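PDB 3IHV: SusD homolog from Bacteroides thetaiotaomicron VPI-5482, which probably binds glycans at the outer-membrane surface for import, as other members of the SusD family do. Local coordinates for residues A[13-16]-A[17-21]; A[242-245]-A[246-250]; A[455-458]-A[459-462]; A[518-521]-A[522-526]. One frame throughout, in Å; residues are numbered along the deposited sequence. Where two conformers were deposited one is given.

Interaction 1. Residues A[13-16]-A[17-21]; sequences YMNN and AEEAK
Residues 13-16 turn into helix 17-29 at Asn16, the N-cap, and the first helical backbone bond runs from Ala20 N to Asn16 O (3.0 Å). The side chain of Asn16 takes over a second amide of the opening turn: OD1 accepts from Glu19 N at 2.9 Å, with the donor nearly along the C=O axis. Glu19 answers in the other direction, since its OE1 receives Asn15 N at 2.8 Å in an almost straight bond (172°) that comes in from above the carboxylate plane. The exchange resembles a capping box, but the return bond goes to Asn15, one residue before the N-cap. A water accepts from Asn16 ND2 and donates to Glu19 OE2, tying the two side chains together once more. Tyr13, its CG anti to the backbone N (chi1 -156°), lies flat beneath the extended Glu19 chain; ring and carboxylate planes are only 8° apart, and Glu19 CB sits 4.0 Å from the centroid of the Tyr13 ring. With an alanine here, Glu19 would lose the ring its chain lies against, and its carboxylate would probably be freer to swing away from Asn15 N. Selenomethionine Met14 bends its CE onto Ala20 CB (3.8 Å). Met14 also packs on Phe94 and Ile98 of helix 75-101, while Ala17 rests on Leu112 of helix 107-135 and gives its N-H to Asp109.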
# COMPACT_ATOMS: atom_id res chain seq x y z
N TYR A 13 31.47 -13.08 6.83
CA TYR A 13 30.45 -12.50 7.67
C TYR A 13 29.36 -13.56 7.93
O TYR A 13 29.47 -14.72 7.49
CB TYR A 13 29.89 -11.21 7.01
CG TYR A 13 29.27 -10.23 8.00
CD1 TYR A 13 30.06 -9.63 8.99
CD2 TYR A 13 27.91 -9.92 7.97
CE1 TYR A 13 29.50 -8.75 9.92
CE2 TYR A 13 27.34 -9.04 8.88
CZ TYR A 13 28.15 -8.46 9.86
OH TYR A 13 27.62 -7.58 10.79
N MSE A 14 28.35 -13.19 8.71
CA MSE A 14 27.23 -14.07 9.06
C MSE A 14 27.68 -15.31 9.82
O MSE A 14 27.17 -16.41 9.62
CB MSE A 14 26.41 -14.42 7.82
CG MSE A 14 25.83 -13.17 7.12
SE MSE A 14 24.61 -13.53 5.65
CE MSE A 14 23.63 -14.83 6.73
N ASN A 15 28.64 -15.11 10.72
CA ASN A 15 29.19 -16.20 11.53
C ASN A 15 28.34 -16.57 12.74
O ASN A 15 28.64 -17.56 13.43
CB ASN A 15 30.61 -15.86 11.96
CG ASN A 15 31.59 -15.94 10.81
OD1 ASN A 15 31.53 -16.86 9.98
ND2 ASN A 15 32.50 -14.96 10.74
N ASN A 16 27.33 -15.76 13.01
CA ASN A 16 26.38 -16.03 14.08
C ASN A 16 25.07 -15.33 13.74
O ASN A 16 24.98 -14.63 12.74
CB ASN A 16 26.94 -15.62 15.43
CG ASN A 16 27.40 -14.17 15.46
OD1 ASN A 16 26.74 -13.30 14.94
ND2 ASN A 16 28.55 -13.93 16.06
N ALA A 17 24.05 -15.53 14.57
CA ALA A 17 22.74 -14.94 14.29
C ALA A 17 22.77 -13.41 14.32
O ALA A 17 22.04 -12.76 13.56
CB ALA A 17 21.70 -15.48 15.24
N GLU A 18 23.57 -12.83 15.19
CA GLU A 18 23.64 -11.36 15.26
C GLU A 18 24.17 -10.77 13.94
O GLU A 18 23.63 -9.79 13.44
CB GLU A 18 24.49 -10.91 16.44
CG GLU A 18 24.58 -9.40 16.60
CD GLU A 18 25.55 -8.98 17.71
OE1 GLU A 18 25.80 -9.77 18.67
OE2 GLU A 18 26.05 -7.84 17.60
N GLU A 19 25.19 -11.40 13.35
CA GLU A 19 25.72 -10.96 12.06
C GLU A 19 24.71 -11.21 10.96
O GLU A 19 24.55 -10.37 10.07
CB GLU A 19 27.04 -11.65 11.73
CG GLU A 19 28.14 -11.26 12.68
CD GLU A 19 29.47 -11.88 12.36
OE1 GLU A 19 29.62 -12.57 11.32
OE2 GLU A 19 30.37 -11.66 13.17
N ALA A 20 24.01 -12.34 11.02
CA ALA A 20 22.99 -12.66 10.04
C ALA A 20 21.88 -11.61 10.08
O ALA A 20 21.34 -11.21 9.03
CB ALA A 20 22.40 -14.07 10.27
N LYS A 21 21.53 -11.19 11.30
CA LYS A 21 20.48 -10.23 11.51
C LYS A 21 20.81 -8.93 10.77
O LYS A 21 19.96 -8.33 10.14
CB LYS A 21 20.28 -9.95 13.00
CG LYS A 21 19.09 -9.05 13.24
CD LYS A 21 18.84 -8.62 14.66
CE LYS A 21 19.72 -7.50 15.10
NZ LYS A 21 19.04 -6.77 16.21
O HOH W 1 29.63 -11.02 16.02

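Interaction 2. Residues A[242-245]-A[246-250]; sequences YEQL and WKNTC. With EDO (1,2-ethanediol), chain O.
Tyr242 carries its ring anti to the backbone N (chi1 -167°), whereas Trp246 has CG anti to the carbonyl carbon (chi1 -46°), and these torsions bring the two aromatics together one turn apart. They form an edge-to-face pair: the pyrrole edge of Trp246 points at the Tyr242 face, with Trp246 NE1 3.4 Å from Tyr242 CE2 and the planes at 65°. Leu245 covers a face of the indole, its CB standing 3.9 Å from the centroid of the five-membered ring of Trp246 in a CH-pi contact. All this belongs to the short helix 242-250, whose i to i+4 backbone bonds set the spacing and whose buried side carries the aromatic residues; Trp246 also meets the rings of Trp371 and Tyr393 nearly at right angles. On the polar side, Gln244 bends at chi2 to send NE2 to Asn248 OD1 (2.9 Å). The bond lies in the Gln244 amide plane yet arrives above the carbonyl plane of Asn248. An ethanediol, probably from the crystallisation liquor, bridges the same amide: its O1 donates to Gln244 OE1 (2.7 Å) and its O2 accepts from Gln244 NE2 (3.1 Å). Glu243 and Lys247 run past each other with OE2 of Glu243 against CE of Lys247 (3.2 Å), while the Glu243 OE2 to Lys247 NZ distance of 4.1 Å is too long for a salt bridge.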
# COMPACT_ATOMS: atom_id res chain seq x y z
N TYR A 242 -10.15 4.32 15.44
CA TYR A 242 -9.57 4.46 14.08
C TYR A 242 -8.48 5.51 14.04
O TYR A 242 -7.47 5.31 13.36
CB TYR A 242 -10.66 4.85 13.10
CG TYR A 242 -10.27 4.71 11.66
CD1 TYR A 242 -10.16 3.45 11.06
CD2 TYR A 242 -10.11 5.83 10.87
CE1 TYR A 242 -9.85 3.34 9.71
CE2 TYR A 242 -9.82 5.72 9.55
CZ TYR A 242 -9.68 4.49 8.97
OH TYR A 242 -9.35 4.44 7.64
N GLU A 243 -8.70 6.60 14.76
CA GLU A 243 -7.73 7.70 14.80
C GLU A 243 -6.36 7.24 15.33
O GLU A 243 -5.34 7.74 14.91
CB GLU A 243 -8.28 8.88 15.62
CG GLU A 243 -7.31 10.08 15.69
CD GLU A 243 -7.89 11.32 16.34
OE1 GLU A 243 -9.11 11.38 16.55
OE2 GLU A 243 -7.10 12.22 16.66
N GLN A 244 -6.36 6.27 16.24
CA GLN A 244 -5.13 5.77 16.82
C GLN A 244 -4.19 5.21 15.77
O GLN A 244 -2.98 5.24 15.94
CB GLN A 244 -5.42 4.73 17.92
CG GLN A 244 -4.22 4.44 18.81
CD GLN A 244 -3.80 5.65 19.64
OE1 GLN A 244 -4.63 6.28 20.27
NE2 GLN A 244 -2.50 5.95 19.66
N LEU A 245 -4.73 4.60 14.70
CA LEU A 245 -3.86 4.15 13.65
C LEU A 245 -2.98 5.27 13.08
O LEU A 245 -1.80 5.03 12.74
CB LEU A 245 -4.68 3.57 12.48
CG LEU A 245 -5.41 2.25 12.70
CD1 LEU A 245 -6.49 2.04 11.68
CD2 LEU A 245 -4.40 1.07 12.73
N TRP A 246 -3.54 6.47 12.96
CA TRP A 246 -2.85 7.60 12.32
C TRP A 246 -1.92 8.26 13.33
O TRP A 246 -0.77 8.63 12.99
CB TRP A 246 -3.90 8.54 11.60
CG TRP A 246 -4.80 7.62 10.84
CD1 TRP A 246 -6.10 7.32 11.11
CD2 TRP A 246 -4.39 6.69 9.84
NE1 TRP A 246 -6.52 6.30 10.32
CE2 TRP A 246 -5.49 5.89 9.52
CE3 TRP A 246 -3.20 6.49 9.14
CZ2 TRP A 246 -5.43 4.90 8.56
CZ3 TRP A 246 -3.15 5.49 8.20
CH2 TRP A 246 -4.24 4.72 7.93
N LYS A 247 -2.38 8.36 14.57
CA LYS A 247 -1.50 8.82 15.64
C LYS A 247 -0.26 7.92 15.67
O LYS A 247 0.87 8.40 15.68
CB LYS A 247 -2.17 8.77 17.03
CG LYS A 247 -3.35 9.72 17.17
CD LYS A 247 -3.97 9.68 18.58
CE LYS A 247 -5.18 10.61 18.72
NZ LYS A 247 -5.76 10.63 20.16
N ASN A 248 -0.47 6.60 15.66
CA ASN A 248 0.64 5.67 15.76
C ASN A 248 1.62 5.75 14.59
O ASN A 248 2.84 5.89 14.79
CB ASN A 248 0.13 4.21 15.84
CG ASN A 248 -0.53 3.88 17.14
OD1 ASN A 248 -0.48 4.64 18.12
ND2 ASN A 248 -1.09 2.67 17.20
N THR A 249 1.10 5.69 13.38
CA THR A 249 1.96 5.66 12.20
C THR A 249 2.75 6.97 11.99
O THR A 249 3.85 6.95 11.46
CB THR A 249 1.18 5.21 10.95
OG1 THR A 249 2.07 4.57 10.02
CG2 THR A 249 0.46 6.41 10.31
N CYS A 250 2.18 8.09 12.46
CA CYS A 250 2.84 9.40 12.34
C CYS A 250 3.84 9.63 13.47
O CYS A 250 4.59 10.59 13.40
CB CYS A 250 1.82 10.55 12.37
SG CYS A 250 0.80 10.63 10.89
C1 EDO O . -3.51 6.80 23.26
O1 EDO O . -4.67 7.41 22.68
C2 EDO O . -2.34 7.76 23.19
O2 EDO O . -1.98 8.06 21.83

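Interaction 3. Residues A[455-458]-A[459-462]; sequences VRKE and RSYE
Lys457 lays the methylene part of its chain over one face of the Tyr461 ring, CG standing 4.2 Å from the ring centroid and displaced toward the rim. The lysine then bends at chi3 (70°), and a water joins its end to the phenol: it accepts from Lys457 NZ at 3.0 Å and lies 2.6 Å from Tyr461 OH, at the ring edge and in its plane. Trp312 also stacks with Tyr461. Replacing Tyr461 by an alanine would probably deprive the Lys457 chain of its flat support, the water of its phenol partner and Trp312 of its stacking mate. Lys457 O accepts from Ser460 OG and Tyr461 N, with a weak third bond from Ser460 N. The hydroxyl, held between the backbone N and the carbonyl carbon (chi1 75°), puts Ser460 OG 2.6 Å from Lys457 O in the carbonyl plane, on a lone pair, beside the regular helical bond from Tyr461 N (3.1 Å). Buried Glu458 and Glu462 lie one turn apart, with OE2 of Glu458 5.0 Å from OE1 of Glu462. Arg320 forms salt bridges to both, and Arg427, Arg396 and Arg429 add further positive charge, so the like charges are probably well offset. Arg459 pairs with Asp472 and Asp399. These outside partners knit helix 448-463 to helices 397-412 and 417-430, in keeping with the mainly helical SusD-family fold of the TPR clan.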
# COMPACT_ATOMS: atom_id res chain seq x y z
N VAL A 455 -18.68 -5.08 -0.06
CA VAL A 455 -17.28 -5.27 0.37
C VAL A 455 -16.33 -4.41 -0.46
O VAL A 455 -15.39 -3.81 0.07
CB VAL A 455 -16.81 -6.73 0.31
CG1 VAL A 455 -15.37 -6.85 0.93
CG2 VAL A 455 -17.74 -7.65 1.03
N ARG A 456 -16.60 -4.31 -1.75
CA ARG A 456 -15.77 -3.46 -2.61
C ARG A 456 -15.82 -1.98 -2.17
O ARG A 456 -14.79 -1.29 -2.12
CB ARG A 456 -16.14 -3.67 -4.08
CG ARG A 456 -15.83 -5.09 -4.52
CD ARG A 456 -16.10 -5.32 -5.99
NE ARG A 456 -15.60 -6.61 -6.48
CZ ARG A 456 -15.66 -7.01 -7.75
NH1 ARG A 456 -16.18 -6.21 -8.70
NH2 ARG A 456 -15.19 -8.20 -8.09
N LYS A 457 -17.02 -1.53 -1.75
CA LYS A 457 -17.18 -0.18 -1.23
C LYS A 457 -16.49 -0.02 0.13
O LYS A 457 -15.82 1.01 0.41
CB LYS A 457 -18.68 0.17 -1.11
CG LYS A 457 -18.91 1.59 -0.68
CD LYS A 457 -20.41 1.99 -0.78
CE LYS A 457 -21.22 1.29 0.25
NZ LYS A 457 -22.58 1.87 0.28
N GLU A 458 -16.64 -1.02 0.99
CA GLU A 458 -16.05 -0.95 2.34
C GLU A 458 -14.55 -0.76 2.27
O GLU A 458 -13.96 -0.08 3.10
CB GLU A 458 -16.40 -2.20 3.15
CG GLU A 458 -16.12 -2.04 4.60
CD GLU A 458 -17.01 -0.98 5.26
OE1 GLU A 458 -18.18 -0.84 4.83
OE2 GLU A 458 -16.52 -0.30 6.19
N ARG A 459 -13.91 -1.39 1.28
CA ARG A 459 -12.48 -1.23 1.08
C ARG A 459 -12.10 0.23 0.86
O ARG A 459 -11.04 0.68 1.36
CB ARG A 459 -11.96 -2.13 -0.04
CG ARG A 459 -12.04 -3.63 0.31
CD ARG A 459 -11.39 -4.48 -0.76
NE ARG A 459 -9.93 -4.31 -0.81
CZ ARG A 459 -9.08 -4.81 0.09
NH1 ARG A 459 -9.50 -5.52 1.15
NH2 ARG A 459 -7.80 -4.52 -0.04
N SER A 460 -12.94 0.98 0.13
CA SER A 460 -12.68 2.40 -0.03
C SER A 460 -12.84 3.13 1.28
O SER A 460 -11.98 3.94 1.64
CB SER A 460 -13.55 3.01 -1.14
OG SER A 460 -14.90 3.18 -0.76
N TYR A 461 -13.89 2.84 2.05
CA TYR A 461 -14.12 3.51 3.35
C TYR A 461 -13.09 3.15 4.41
O TYR A 461 -12.73 4.00 5.24
CB TYR A 461 -15.55 3.26 3.86
CG TYR A 461 -16.66 3.82 2.97
CD1 TYR A 461 -16.44 4.87 2.08
CD2 TYR A 461 -17.96 3.38 3.13
CE1 TYR A 461 -17.47 5.40 1.32
CE2 TYR A 461 -19.01 3.93 2.40
CZ TYR A 461 -18.75 4.94 1.50
OH TYR A 461 -19.80 5.47 0.78
N GLU A 462 -12.58 1.92 4.35
CA GLU A 462 -11.62 1.50 5.35
C GLU A 462 -10.18 1.88 5.04
O GLU A 462 -9.42 2.31 5.94
CB GLU A 462 -11.70 -0.02 5.55
CG GLU A 462 -10.73 -0.55 6.61
CD GLU A 462 -10.93 0.04 8.01
OE1 GLU A 462 -12.06 0.55 8.33
OE2 GLU A 462 -9.94 0.05 8.78
O HOH W 2 -22.16 4.65 1.38

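Interaction 4. Residues A[518-521]-A[522-526]; sequences IPQR and DMDLC. With EDO (1,2-ethanediol), chain J; EDO (1,2-ethanediol), chain I.
The short helix 520-525 starts behind an N-cap proline: Pro519 O accepts from Met523 N at 2.9 Å, and Met523 and Asp522 turn back on Ile518 and Pro519, while Gln520 and Arg521 reach forward. Selenomethionine Met523 bends at chi2 and chi3, and its SE meets Ile518 CB at 3.8 Å, the two side chains crossing at about a right angle. Gln520 bends at chi2 (63°), which carries NE2 to Asp524 OD1 at 2.9 Å; the bond keeps to the Gln520 amide plane but meets the carboxylate from above its own. The other end of this amide, OE1, is bonded to Thr72. Arg521 runs extended along the outside and makes a salt bridge from NH1 to Asp522 OD1 (3.2 Å), its guanidinium and the carboxylate turned steeply against each other (74°). Leu525 CD1 lies over the centre of one guanidinium face, 3.6 Å from Arg521 CZ. An ethanediol, probably left from crystallisation, donates to Asp522 OD1 at 2.6 Å, and a second makes a weak bond to the same oxygen. The proline ring and Asp522 both pack against Trp81 of helix 75-101. The two oxygens of Asp522 are thus treated very differently: OD1 has Arg521 and a hydroxyl, whereas OD2 is buried against Pro519 CB (3.3 Å) with no polar partner in the model. That burial would tend to disfavour the negative charge, a cost that Arg521 and the nearby helix N-terminus probably offset.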
# COMPACT_ATOMS: atom_id res chain seq x y z
N ILE A 518 6.88 -3.07 -19.23
CA ILE A 518 8.19 -3.60 -18.87
C ILE A 518 9.09 -2.40 -19.23
O ILE A 518 8.92 -1.83 -20.29
CB ILE A 518 8.56 -4.80 -19.73
CG1 ILE A 518 7.50 -5.90 -19.60
CG2 ILE A 518 9.96 -5.28 -19.36
CD1 ILE A 518 7.17 -6.38 -18.20
N PRO A 519 10.00 -1.98 -18.34
CA PRO A 519 10.80 -0.79 -18.68
C PRO A 519 11.54 -0.92 -20.01
O PRO A 519 12.09 -1.98 -20.34
CB PRO A 519 11.77 -0.65 -17.51
CG PRO A 519 11.12 -1.37 -16.37
CD PRO A 519 10.32 -2.50 -17.00
N GLN A 520 11.54 0.15 -20.77
CA GLN A 520 12.17 0.10 -22.08
C GLN A 520 13.64 -0.29 -21.99
O GLN A 520 14.13 -1.02 -22.84
CB GLN A 520 12.05 1.45 -22.78
CG GLN A 520 12.46 1.39 -24.25
CD GLN A 520 11.55 0.46 -25.04
OE1 GLN A 520 10.33 0.54 -24.93
NE2 GLN A 520 12.15 -0.43 -25.86
N ARG A 521 14.35 0.20 -20.98
CA ARG A 521 15.75 -0.13 -20.81
C ARG A 521 15.94 -1.64 -20.75
O ARG A 521 16.86 -2.17 -21.34
CB ARG A 521 16.32 0.47 -19.53
CG ARG A 521 17.81 0.09 -19.28
CD ARG A 521 18.27 0.37 -17.83
NE ARG A 521 19.51 -0.36 -17.48
CZ ARG A 521 19.59 -1.55 -16.85
NH1 ARG A 521 18.52 -2.23 -16.45
NH2 ARG A 521 20.80 -2.06 -16.61
N ASP A 522 15.06 -2.32 -20.01
CA ASP A 522 15.13 -3.77 -19.88
C ASP A 522 14.69 -4.50 -21.13
O ASP A 522 15.30 -5.50 -21.51
CB ASP A 522 14.39 -4.22 -18.62
CG ASP A 522 14.96 -3.56 -17.38
OD1 ASP A 522 15.95 -4.07 -16.84
OD2 ASP A 522 14.53 -2.46 -17.01
N MSE A 523 13.68 -3.97 -21.81
CA MSE A 523 13.28 -4.52 -23.11
C MSE A 523 14.47 -4.51 -24.06
O MSE A 523 14.73 -5.51 -24.76
CB MSE A 523 12.15 -3.66 -23.72
CG MSE A 523 10.82 -3.74 -22.99
SE MSE A 523 10.01 -5.52 -23.12
CE MSE A 523 10.19 -5.85 -24.94
N ASP A 524 15.17 -3.38 -24.09
CA ASP A 524 16.32 -3.19 -24.94
C ASP A 524 17.51 -4.12 -24.64
O ASP A 524 18.31 -4.38 -25.52
CB ASP A 524 16.81 -1.73 -24.88
CG ASP A 524 15.83 -0.75 -25.53
OD1 ASP A 524 14.92 -1.16 -26.26
OD2 ASP A 524 15.99 0.45 -25.32
N LEU A 525 17.63 -4.56 -23.39
CA LEU A 525 18.73 -5.43 -22.99
C LEU A 525 18.40 -6.92 -23.02
O LEU A 525 19.32 -7.72 -23.04
CB LEU A 525 19.18 -5.08 -21.58
CG LEU A 525 19.90 -3.74 -21.40
CD1 LEU A 525 19.97 -3.41 -19.92
CD2 LEU A 525 21.26 -3.80 -22.04
N CYS A 526 17.12 -7.29 -23.04
CA CYS A 526 16.69 -8.69 -22.92
C CYS A 526 15.91 -9.06 -24.18
O CYS A 526 14.69 -8.83 -24.28
CB CYS A 526 15.83 -8.82 -21.68
SG CYS A 526 16.70 -8.35 -20.14
C1 EDO J . 18.49 -6.31 -17.93
O1 EDO J . 17.24 -6.32 -17.21
C2 EDO J . 19.64 -6.07 -16.98
O2 EDO J . 19.51 -6.93 -15.86
C1 EDO I . 16.32 -8.33 -14.72
O1 EDO I . 16.65 -7.26 -13.85
C2 EDO I . 14.93 -8.15 -15.22
O2 EDO I . 14.92 -7.34 -16.40

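Interactions 2 and 3 are the pair that touch: Tyr242 OH reaches Glu462 O at 2.7 Å, a probable hydrogen bond that joins helix 242-250 to helix 448-463; the centres of the two interactions lie about 19 Å apart. Arg320 and Arg396, which form salt bridges to Glu462, also pack on Tyr242. Interaction 1 lies far off, its centre about 43 Å from that of interaction 3, on the opposite side of the chain's centre. Interaction 4, about 37 Å from interaction 1 between centres, shares a support with it, since both lean on helix 75-101. Interaction 2 lies close to a metal site: the Thr249 side chain is about 7 Å from a sodium ion, and Thr249 bonds through its backbone to Asn391, a sodium-site residue.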